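Local coordinates for prohead core protein protease (PDB 5JBL) that cleaves the core and other prohead proteins of phage T4 as a serine protease, switched on by self-cleavage once the prohead is assembled, at residues 75-78 and 79-82; 87-90 and 91-95; 144-147 and 148-152. The protein carries 3 engineered substitutions. All blocks are in the same frame, centred on the assembly; numbering follows the deposited sequence.

In the fold
The three contacts follow one another along the chain, and each lies within a single stretch of helix or cap. Contacts 1 and 2 sit on the same helix, 78-93, the first at its N-terminal start and the second at its C-terminal end. Their centres are about 18 Å apart. Both ends of this helix pack on strand 115-125. Contact 3 lies on helix 142-151, across the chain's centre from contact 1, with centres about 33 Å apart; contact 2 is about 27 Å from contact 3, centre to centre. Contact 1 lies beside a probable autolysis site, whereas contact 3 belongs to the region that builds the homopentamer.

Contact 1. Residues 75-78 and 79-82; sequences LYPK and RILE
The carbonyl of Pro77, the N-cap of helix 78-93, accepts the first helical hydrogen bond, nearly straight, with Leu81 N 3.0 Å from Pro77 O. A weak bond from Ile80 N reaches the same oxygen, and the next bond runs from Glu82 N to Lys78 O at 2.8 Å.

The proline ring and Ile80 lie side by side and point the same way. Ile80 CD1 touches the ring at Pro77 CG, 3.9 Å away. CG1 of Ile80 stands beside its own backbone N (chi1 -67°), which turns the CD1 end back toward the proline.

Tyr76 meets Leu81 at one ring atom, with Tyr76 CD2 4.0 Å from Leu81 CD1. The methyl approaches the ring obliquely. Phe180 packs edge-to-face with the tyrosine, and Tyr76 OH is hydrogen-bonded to Glu28, the residue inferred to precede an autolytic cut. The cap therefore lies beside the N-terminal part of the chain; the N-terminus blocks the catalytic centre, and Glu28 probably belongs to that arrangement.

The extended Lys78 chain crosses Glu82 at a slant. Its amine is hydrogen-bonded to the carbonyl of Gly126, and Lys78 NZ stays 4.1 Å from Glu82 OE2, longer than a salt bridge. The carboxylate instead meets the aliphatic chain: Glu82 OE2 lies 3.4 Å from Lys78 CE.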
ATOM      1  N   LEU C  75      -0.171  -9.250  36.768  1.00 23.14           N
ATOM      2  CA  LEU C  75      -1.221 -10.176  37.155  1.00 25.56           C
ATOM      3  C   LEU C  75      -2.547  -9.434  37.123  1.00 23.79           C
ATOM      4  O   LEU C  75      -2.669  -8.355  37.719  1.00 26.11           O
ATOM      5  CB  LEU C  75      -0.955 -10.751  38.556  1.00 28.74           C
ATOM      6  CG  LEU C  75      -1.926 -11.805  39.107  1.00 29.79           C
ATOM      7  CD1 LEU C  75      -1.178 -12.766  40.009  1.00 26.59           C
ATOM      8  CD2 LEU C  75      -3.084 -11.180  39.879  1.00 29.86           C
ATOM      9  N   TYR C  76      -3.548 -10.029  36.453  1.00 22.47           N
ATOM     10  CA  TYR C  76      -4.889  -9.467  36.415  1.00 20.29           C
ATOM     11  C   TYR C  76      -5.765 -10.200  37.424  1.00 21.60           C
ATOM     12  O   TYR C  76      -6.070 -11.379  37.212  1.00 22.89           O
ATOM     13  CB  TYR C  76      -5.484  -9.583  35.010  1.00 23.39           C
ATOM     14  CG  TYR C  76      -4.889  -8.623  34.011  1.00 22.75           C
ATOM     15  CD1 TYR C  76      -3.589  -8.786  33.546  1.00 20.17           C
ATOM     16  CD2 TYR C  76      -5.627  -7.549  33.536  1.00 21.82           C
ATOM     17  CE1 TYR C  76      -3.036  -7.895  32.642  1.00 18.79           C
ATOM     18  CE2 TYR C  76      -5.093  -6.666  32.640  1.00 20.06           C
ATOM     19  CZ  TYR C  76      -3.807  -6.841  32.190  1.00 23.28           C
ATOM     20  OH  TYR C  76      -3.308  -5.929  31.295  1.00 24.41           O
ATOM     21  N   PRO C  77      -6.184  -9.573  38.522  1.00 23.28           N
ATOM     22  CA  PRO C  77      -7.073 -10.266  39.471  1.00 29.01           C
ATOM     23  C   PRO C  77      -8.393 -10.651  38.815  1.00 26.79           C
ATOM     24  O   PRO C  77      -8.904  -9.942  37.942  1.00 26.86           O
ATOM     25  CB  PRO C  77      -7.273  -9.235  40.592  1.00 30.28           C
ATOM     26  CG  PRO C  77      -6.043  -8.342  40.512  1.00 24.99           C
ATOM     27  CD  PRO C  77      -5.743  -8.258  39.026  1.00 25.07           C
ATOM     28  N   LYS C  78      -8.960 -11.787  39.254  1.00 26.62           N
ATOM     29  CA  LYS C  78     -10.091 -12.357  38.520  1.00 28.50           C
ATOM     30  C   LYS C  78     -11.301 -11.426  38.516  1.00 28.12           C
ATOM     31  O   LYS C  78     -11.954 -11.250  37.478  1.00 29.91           O
ATOM     32  CB  LYS C  78     -10.489 -13.719  39.084  1.00 38.47           C
ATOM     33  CG  LYS C  78     -11.539 -14.377  38.188  1.00 44.18           C
ATOM     34  CD  LYS C  78     -11.743 -15.850  38.449  1.00 54.81           C
ATOM     35  CE  LYS C  78     -12.621 -16.464  37.369  1.00 57.50           C
ATOM     36  NZ  LYS C  78     -13.111 -17.811  37.768  1.00 63.09           N
ATOM     37  N   ARG C  79     -11.616 -10.826  39.663  1.00 32.56           N
ATOM     38  CA  ARG C  79     -12.774  -9.941  39.746  1.00 44.45           C
ATOM     39  C   ARG C  79     -12.623  -8.748  38.804  1.00 38.81           C
ATOM     40  O   ARG C  79     -13.597  -8.304  38.180  1.00 34.74           O
ATOM     41  CB  ARG C  79     -12.957  -9.487  41.198  1.00 49.91           C
ATOM     42  CG  ARG C  79     -14.201  -8.673  41.512  1.00 64.36           C
ATOM     43  CD  ARG C  79     -14.331  -8.475  43.029  1.00 74.62           C
ATOM     44  NE  ARG C  79     -15.208  -7.360  43.377  1.00 79.36           N
ATOM     45  CZ  ARG C  79     -15.443  -6.949  44.620  1.00 85.08           C
ATOM     46  NH1 ARG C  79     -14.867  -7.561  45.648  1.00 86.05           N
ATOM     47  NH2 ARG C  79     -16.254  -5.921  44.837  1.00 87.65           N
ATOM     48  N   ILE C  80     -11.400  -8.233  38.672  1.00 31.75           N
ATOM     49  CA  ILE C  80     -11.174  -7.061  37.830  1.00 27.46           C
ATOM     50  C   ILE C  80     -11.292  -7.418  36.357  1.00 26.89           C
ATOM     51  O   ILE C  80     -11.891  -6.672  35.570  1.00 26.89           O
ATOM     52  CB  ILE C  80      -9.801  -6.446  38.163  1.00 27.39           C
ATOM     53  CG1 ILE C  80      -9.842  -5.879  39.588  1.00 28.91           C
ATOM     54  CG2 ILE C  80      -9.385  -5.414  37.113  1.00 22.40           C
ATOM     55  CD1 ILE C  80      -8.521  -5.417  40.131  1.00 32.46           C
ATOM     56  N   LEU C  81     -10.723  -8.559  35.954  1.00 26.57           N
ATOM     57  CA  LEU C  81     -10.820  -8.954  34.551  1.00 23.02           C
ATOM     58  C   LEU C  81     -12.228  -9.408  34.196  1.00 26.50           C
ATOM     59  O   LEU C  81     -12.654  -9.244  33.044  1.00 23.48           O
ATOM     60  CB  LEU C  81      -9.821 -10.064  34.224  1.00 21.69           C
ATOM     61  CG  LEU C  81      -9.543 -10.327  32.745  1.00 24.02           C
ATOM     62  CD1 LEU C  81      -9.017  -9.086  31.988  1.00 22.17           C
ATOM     63  CD2 LEU C  81      -8.608 -11.490  32.599  1.00 20.41           C
ATOM     64  N   GLU C  82     -12.951  -9.999  35.152  1.00 30.17           N
ATOM     65  CA  GLU C  82     -14.344 -10.363  34.905  1.00 31.42           C
ATOM     66  C   GLU C  82     -15.171  -9.138  34.551  1.00 28.04           C
ATOM     67  O   GLU C  82     -15.972  -9.168  33.609  1.00 24.87           O
ATOM     68  CB  GLU C  82     -14.937 -11.051  36.130  1.00 26.04           C
ATOM     69  CG  GLU C  82     -14.663 -12.519  36.189  1.00 30.22           C
ATOM     70  CD  GLU C  82     -15.194 -13.130  37.461  1.00 37.47           C
ATOM     71  OE1 GLU C  82     -15.522 -12.359  38.382  1.00 42.96           O
ATOM     72  OE2 GLU C  82     -15.263 -14.370  37.543  1.00 41.37           O
TER

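Contact 2. Residues 87-90 and 91-95; sequences DYIN and EQVLT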
ATOM      1  N   ASP C  87     -17.857  -5.809  30.343  1.00 22.71           N
ATOM      2  CA  ASP C  87     -18.105  -4.532  29.686  1.00 24.04           C
ATOM      3  C   ASP C  87     -17.681  -4.571  28.226  1.00 24.11           C
ATOM      4  O   ASP C  87     -18.356  -4.008  27.360  1.00 22.26           O
ATOM      5  CB  ASP C  87     -17.368  -3.415  30.427  1.00 29.06           C
ATOM      6  CG  ASP C  87     -18.023  -3.060  31.762  1.00 45.00           C
ATOM      7  OD1 ASP C  87     -19.201  -3.440  31.977  1.00 48.02           O
ATOM      8  OD2 ASP C  87     -17.356  -2.396  32.594  1.00 44.78           O
ATOM      9  N   TYR C  88     -16.561  -5.231  27.937  1.00 19.02           N
ATOM     10  CA  TYR C  88     -16.096  -5.334  26.563  1.00 24.76           C
ATOM     11  C   TYR C  88     -17.049  -6.178  25.722  1.00 25.55           C
ATOM     12  O   TYR C  88     -17.305  -5.856  24.550  1.00 23.95           O
ATOM     13  CB  TYR C  88     -14.680  -5.910  26.561  1.00 18.36           C
ATOM     14  CG  TYR C  88     -14.088  -6.124  25.192  1.00 20.51           C
ATOM     15  CD1 TYR C  88     -14.140  -7.376  24.587  1.00 17.69           C
ATOM     16  CD2 TYR C  88     -13.485  -5.082  24.503  1.00 14.82           C
ATOM     17  CE1 TYR C  88     -13.596  -7.585  23.321  1.00 19.59           C
ATOM     18  CE2 TYR C  88     -12.938  -5.286  23.253  1.00 13.85           C
ATOM     19  CZ  TYR C  88     -12.993  -6.547  22.668  1.00 19.77           C
ATOM     20  OH  TYR C  88     -12.418  -6.763  21.418  1.00 17.78           O
ATOM     21  N   ILE C  89     -17.582  -7.265  26.296  1.00 24.53           N
ATOM     22  CA  ILE C  89     -18.587  -8.060  25.587  1.00 23.30           C
ATOM     23  C   ILE C  89     -19.813  -7.210  25.287  1.00 20.04           C
ATOM     24  O   ILE C  89     -20.338  -7.220  24.169  1.00 19.97           O
ATOM     25  CB  ILE C  89     -18.963  -9.320  26.390  1.00 22.48           C
ATOM     26  CG1 ILE C  89     -17.804 -10.329  26.400  1.00 22.93           C
ATOM     27  CG2 ILE C  89     -20.229  -9.962  25.820  1.00 25.11           C
ATOM     28  CD1 ILE C  89     -17.978 -11.491  27.406  1.00 20.58           C
ATOM     29  N   ASN C  90     -20.280  -6.443  26.274  1.00 21.19           N
ATOM     30  CA  ASN C  90     -21.476  -5.632  26.052  1.00 23.23           C
ATOM     31  C   ASN C  90     -21.214  -4.468  25.103  1.00 23.15           C
ATOM     32  O   ASN C  90     -22.083  -4.114  24.295  1.00 25.46           O
ATOM     33  CB  ASN C  90     -22.015  -5.115  27.378  1.00 27.37           C
ATOM     34  CG  ASN C  90     -22.683  -6.196  28.187  1.00 26.53           C
ATOM     35  OD1 ASN C  90     -23.197  -7.167  27.628  1.00 27.91           O
ATOM     36  ND2 ASN C  90     -22.687  -6.039  29.507  1.00 26.16           N
ATOM     37  N   GLU C  91     -20.049  -3.838  25.213  1.00 20.95           N
ATOM     38  CA  GLU C  91     -19.775  -2.636  24.440  1.00 26.91           C
ATOM     39  C   GLU C  91     -19.258  -2.933  23.036  1.00 21.83           C
ATOM     40  O   GLU C  91     -19.515  -2.155  22.113  1.00 22.07           O
ATOM     41  CB  GLU C  91     -18.767  -1.771  25.191  1.00 27.70           C
ATOM     42  CG  GLU C  91     -19.362  -1.073  26.412  1.00 47.63           C
ATOM     43  CD  GLU C  91     -18.300  -0.558  27.376  1.00 62.99           C
ATOM     44  OE1 GLU C  91     -18.552  -0.570  28.602  1.00 70.46           O
ATOM     45  OE2 GLU C  91     -17.214  -0.148  26.913  1.00 67.85           O
ATOM     46  N   GLN C  92     -18.541  -4.034  22.838  1.00 25.56           N
ATOM     47  CA  GLN C  92     -17.901  -4.248  21.543  1.00 19.47           C
ATOM     48  C   GLN C  92     -18.283  -5.562  20.881  1.00 18.74           C
ATOM     49  O   GLN C  92     -18.601  -5.574  19.682  1.00 19.85           O
ATOM     50  CB  GLN C  92     -16.380  -4.165  21.689  1.00 15.88           C
ATOM     51  CG  GLN C  92     -15.869  -2.777  22.045  1.00 19.41           C
ATOM     52  CD  GLN C  92     -14.418  -2.582  21.645  1.00 20.74           C
ATOM     53  OE1 GLN C  92     -13.988  -3.043  20.580  1.00 19.59           O
ATOM     54  NE2 GLN C  92     -13.647  -1.904  22.501  1.00 20.21           N
ATOM     55  N   VAL C  93     -18.256  -6.678  21.608  1.00 20.77           N
ATOM     56  CA  VAL C  93     -18.492  -7.969  20.958  1.00 20.83           C
ATOM     57  C   VAL C  93     -19.930  -8.062  20.462  1.00 20.51           C
ATOM     58  O   VAL C  93     -20.176  -8.299  19.272  1.00 17.68           O
ATOM     59  CB  VAL C  93     -18.151  -9.126  21.914  1.00 22.89           C
ATOM     60  CG1 VAL C  93     -18.431 -10.469  21.231  1.00 23.71           C
ATOM     61  CG2 VAL C  93     -16.684  -9.029  22.360  1.00 21.96           C
ATOM     62  N   LEU C  94     -20.905  -7.844  21.357  1.00 20.23           N
ATOM     63  CA  LEU C  94     -22.309  -7.981  20.986  1.00 20.60           C
ATOM     64  C   LEU C  94     -22.782  -6.878  20.040  1.00 25.63           C
ATOM     65  O   LEU C  94     -23.805  -7.048  19.362  1.00 23.68           O
ATOM     66  CB  LEU C  94     -23.175  -8.007  22.257  1.00 22.14           C
ATOM     67  CG  LEU C  94     -22.890  -9.240  23.123  1.00 22.19           C
ATOM     68  CD1 LEU C  94     -23.759  -9.284  24.396  1.00 23.92           C
ATOM     69  CD2 LEU C  94     -23.050 -10.520  22.282  1.00 22.55           C
ATOM     70  N   THR C  95     -22.092  -5.741  20.002  1.00 23.09           N
ATOM     71  CA  THR C  95     -22.433  -4.666  19.073  1.00 25.87           C
ATOM     72  C   THR C  95     -21.719  -4.802  17.734  1.00 20.04           C
ATOM     73  O   THR C  95     -21.885  -3.929  16.866  1.00 21.75           O
ATOM     74  CB  THR C  95     -22.097  -3.309  19.697  1.00 23.65           C
ATOM     75  OG1 THR C  95     -20.691  -3.251  19.957  1.00 24.83           O
ATOM     76  CG2 THR C  95     -22.851  -3.125  21.023  1.00 28.77           C
TER
HETATM   77  O   HOH W   1     -11.844  -4.527  19.950  1.00 13.45           O
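The ring of Tyr88 carries Gln92 CB over one face, offset toward the rim, a CH-pi contact of 4.2 Å to the ring centroid, while a water lies in plane at its edge. This is the C-terminal end of helix 78-93, which widens here into a pi-type turn. The Gln92 amide is tilted 53° from the ring, with Gln92 CD 3.5 Å from Tyr88 CE2. The water bonds to Tyr88 OH and donates to Gln92 OE1, joining the two polar ends. Further bonds hold them: Gly185 N-H bonds to Tyr88 OH, and Gln92 NE2 to Thr183 O. Gln92 also packs on Trp190 of a neighbouring subunit.

Val93 comes to the ring obliquely, its CG2 3.5 Å from Tyr88 CE1. CG of Tyr88 is anti to the backbone N (chi1 178°), which carries the ring along the helix toward these later residues.

The wider turn appears in the backbone. Tyr88 O accepts from both Gln92 N and Val93 N, and Leu94 N reaches back five residues to Ile89 O. Beside that bond Leu94 CG packs on Ile89 CG2. Past the turn, Thr95 OG1 donates to Glu91 O at 2.7 Å, from above the carbonyl plane.

Contact 3. Residues 144-147 and 148-152; sequences DKLA and ANIRA
Leu146 and Ile150 meet at their ends, one turn apart on helix 142-151, with Leu146 CD1 3.6 Å from Ile150 CD1. This is the tightly packed side of the helix, turned toward the body of the same subunit. Leu146 reaches Ala116, Ile117 and Val135, and Ile150 packs on Ile59. CG of Leu146 lies anti to its backbone nitrogen (chi1 173°), which brings the branch forward to the isoleucine. Beneath the side chains the backbone is regular alpha-helix, with bonds from Ala148 N to Asp144 O and from Ile150 N to Leu146 O.

Lys145 and Asn149 form a polar pair on another side of the helix, at the subunit interface. The lysine chain is bent at chi2 (69°) and chi4. The bend turns the amine to face Asn149, whose OD1 reaches toward it from the following turn. Lys145 NZ donates to Asn149 OD1 at 2.9 Å, in the plane of the amide and on a lone pair. Lys145 NZ also forms a salt bridge with Asp139 and a hydrogen bond to Ala115 O of a neighbouring subunit, and Asn149 ND2 bonds to Pro112 O of the same neighbour.

Arg151 lies on the more open side. Its contact with Ala147 is slight: Ala147 CB touches the guanidinium obliquely, 3.7 Å from Arg151 NH1. Salt bridges to Glu137 and Asp38 of its own chain nevertheless hold the guanidinium.

The segment belongs to the homomultimerisation region. The buried amine is satisfied within the helix and across the interface at once. Lys145 NZ is gripped by Asn149 OD1 in its own helix and by Asp139 and Ala115 O of the neighbour, which ties the helix to the subunit interface of the pentamer.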
ATOM      1  N   ASP C 144      -6.291 -10.092   4.848  1.00 14.86           N
ATOM      2  CA  ASP C 144      -5.738 -11.023   3.867  1.00 16.38           C
ATOM      3  C   ASP C 144      -4.301 -11.378   4.185  1.00 13.80           C
ATOM      4  O   ASP C 144      -3.873 -12.502   3.913  1.00 14.52           O
ATOM      5  CB  ASP C 144      -5.815 -10.427   2.456  1.00 15.45           C
ATOM      6  CG  ASP C 144      -7.166 -10.632   1.806  1.00 20.23           C
ATOM      7  OD1 ASP C 144      -7.915 -11.555   2.239  1.00 20.00           O
ATOM      8  OD2 ASP C 144      -7.467  -9.889   0.835  1.00 20.93           O
ATOM      9  N   LYS C 145      -3.535 -10.435   4.744  1.00 13.71           N
ATOM     10  CA  LYS C 145      -2.162 -10.742   5.129  1.00 13.41           C
ATOM     11  C   LYS C 145      -2.145 -11.774   6.244  1.00 13.08           C
ATOM     12  O   LYS C 145      -1.377 -12.745   6.194  1.00 10.87           O
ATOM     13  CB  LYS C 145      -1.435  -9.465   5.567  1.00 18.88           C
ATOM     14  CG  LYS C 145       0.026  -9.657   5.993  1.00 17.92           C
ATOM     15  CD  LYS C 145       0.888 -10.007   4.817  1.00 20.04           C
ATOM     16  CE  LYS C 145       2.331 -10.240   5.193  1.00 16.37           C
ATOM     17  NZ  LYS C 145       2.744 -11.518   4.556  1.00 18.38           N
ATOM     18  N   LEU C 146      -2.959 -11.559   7.281  1.00 11.88           N
ATOM     19  CA  LEU C 146      -3.061 -12.539   8.360  1.00 13.03           C
ATOM     20  C   LEU C 146      -3.508 -13.897   7.825  1.00 12.89           C
ATOM     21  O   LEU C 146      -2.908 -14.932   8.142  1.00 16.55           O
ATOM     22  CB  LEU C 146      -4.026 -12.029   9.427  1.00  8.93           C
ATOM     23  CG  LEU C 146      -4.392 -12.987  10.563  1.00  8.95           C
ATOM     24  CD1 LEU C 146      -3.153 -13.459  11.334  1.00 10.74           C
ATOM     25  CD2 LEU C 146      -5.339 -12.245  11.479  1.00 11.27           C
ATOM     26  N   ALA C 147      -4.545 -13.916   6.980  1.00 11.86           N
ATOM     27  CA  ALA C 147      -5.035 -15.190   6.450  1.00 10.40           C
ATOM     28  C   ALA C 147      -3.956 -15.912   5.657  1.00 12.06           C
ATOM     29  O   ALA C 147      -3.787 -17.134   5.777  1.00 12.73           O
ATOM     30  CB  ALA C 147      -6.275 -14.952   5.565  1.00 11.63           C
ATOM     31  N   ALA C 148      -3.204 -15.176   4.837  1.00 14.35           N
ATOM     32  CA  ALA C 148      -2.185 -15.829   4.029  1.00 11.53           C
ATOM     33  C   ALA C 148      -1.026 -16.329   4.881  1.00 14.23           C
ATOM     34  O   ALA C 148      -0.461 -17.393   4.595  1.00 13.37           O
ATOM     35  CB  ALA C 148      -1.686 -14.878   2.942  1.00 13.56           C
ATOM     36  N   ASN C 149      -0.617 -15.553   5.894  1.00 13.44           N
ATOM     37  CA  ASN C 149       0.402 -16.037   6.820  1.00 12.98           C
ATOM     38  C   ASN C 149      -0.045 -17.341   7.464  1.00 14.96           C
ATOM     39  O   ASN C 149       0.726 -18.304   7.565  1.00 13.55           O
ATOM     40  CB  ASN C 149       0.673 -15.010   7.930  1.00 13.84           C
ATOM     41  CG  ASN C 149       1.463 -13.787   7.476  1.00 15.47           C
ATOM     42  OD1 ASN C 149       1.749 -13.586   6.293  1.00 14.59           O
ATOM     43  ND2 ASN C 149       1.825 -12.945   8.453  1.00 14.28           N
ATOM     44  N   ILE C 150      -1.287 -17.369   7.950  1.00 11.62           N
ATOM     45  CA  ILE C 150      -1.820 -18.570   8.589  1.00 11.60           C
ATOM     46  C   ILE C 150      -1.868 -19.733   7.605  1.00 16.30           C
ATOM     47  O   ILE C 150      -1.511 -20.867   7.948  1.00 13.82           O
ATOM     48  CB  ILE C 150      -3.214 -18.280   9.187  1.00 14.13           C
ATOM     49  CG1 ILE C 150      -3.088 -17.418  10.442  1.00 19.98           C
ATOM     50  CG2 ILE C 150      -3.933 -19.555   9.509  1.00 15.83           C
ATOM     51  CD1 ILE C 150      -4.437 -16.836  10.929  1.00 13.54           C
ATOM     52  N   ARG C 151      -2.311 -19.483   6.364  1.00 14.42           N
ATOM     53  CA  ARG C 151      -2.379 -20.598   5.433  1.00 13.60           C
ATOM     54  C   ARG C 151      -0.999 -21.058   4.996  1.00 21.76           C
ATOM     55  O   ARG C 151      -0.848 -22.214   4.584  1.00 17.05           O
ATOM     56  CB  ARG C 151      -3.249 -20.251   4.220  1.00 14.70           C
ATOM     57  CG  ARG C 151      -4.707 -20.127   4.637  1.00 20.93           C
ATOM     58  CD  ARG C 151      -5.676 -19.967   3.505  1.00 26.48           C
ATOM     59  NE  ARG C 151      -7.026 -19.923   4.055  1.00 27.92           N
ATOM     60  CZ  ARG C 151      -7.815 -18.855   4.048  1.00 25.01           C
ATOM     61  NH1 ARG C 151      -7.410 -17.730   3.486  1.00 23.02           N
ATOM     62  NH2 ARG C 151      -9.033 -18.924   4.584  1.00 18.01           N
ATOM     63  N   ALA C 152       0.016 -20.208   5.125  1.00 15.71           N
ATOM     64  CA  ALA C 152       1.371 -20.685   4.901  1.00 17.14           C
ATOM     65  C   ALA C 152       1.908 -21.458   6.093  1.00 15.03           C
ATOM     66  O   ALA C 152       2.985 -22.045   6.001  1.00 17.09           O
ATOM     67  CB  ALA C 152       2.292 -19.501   4.567  1.00 15.85           C
TER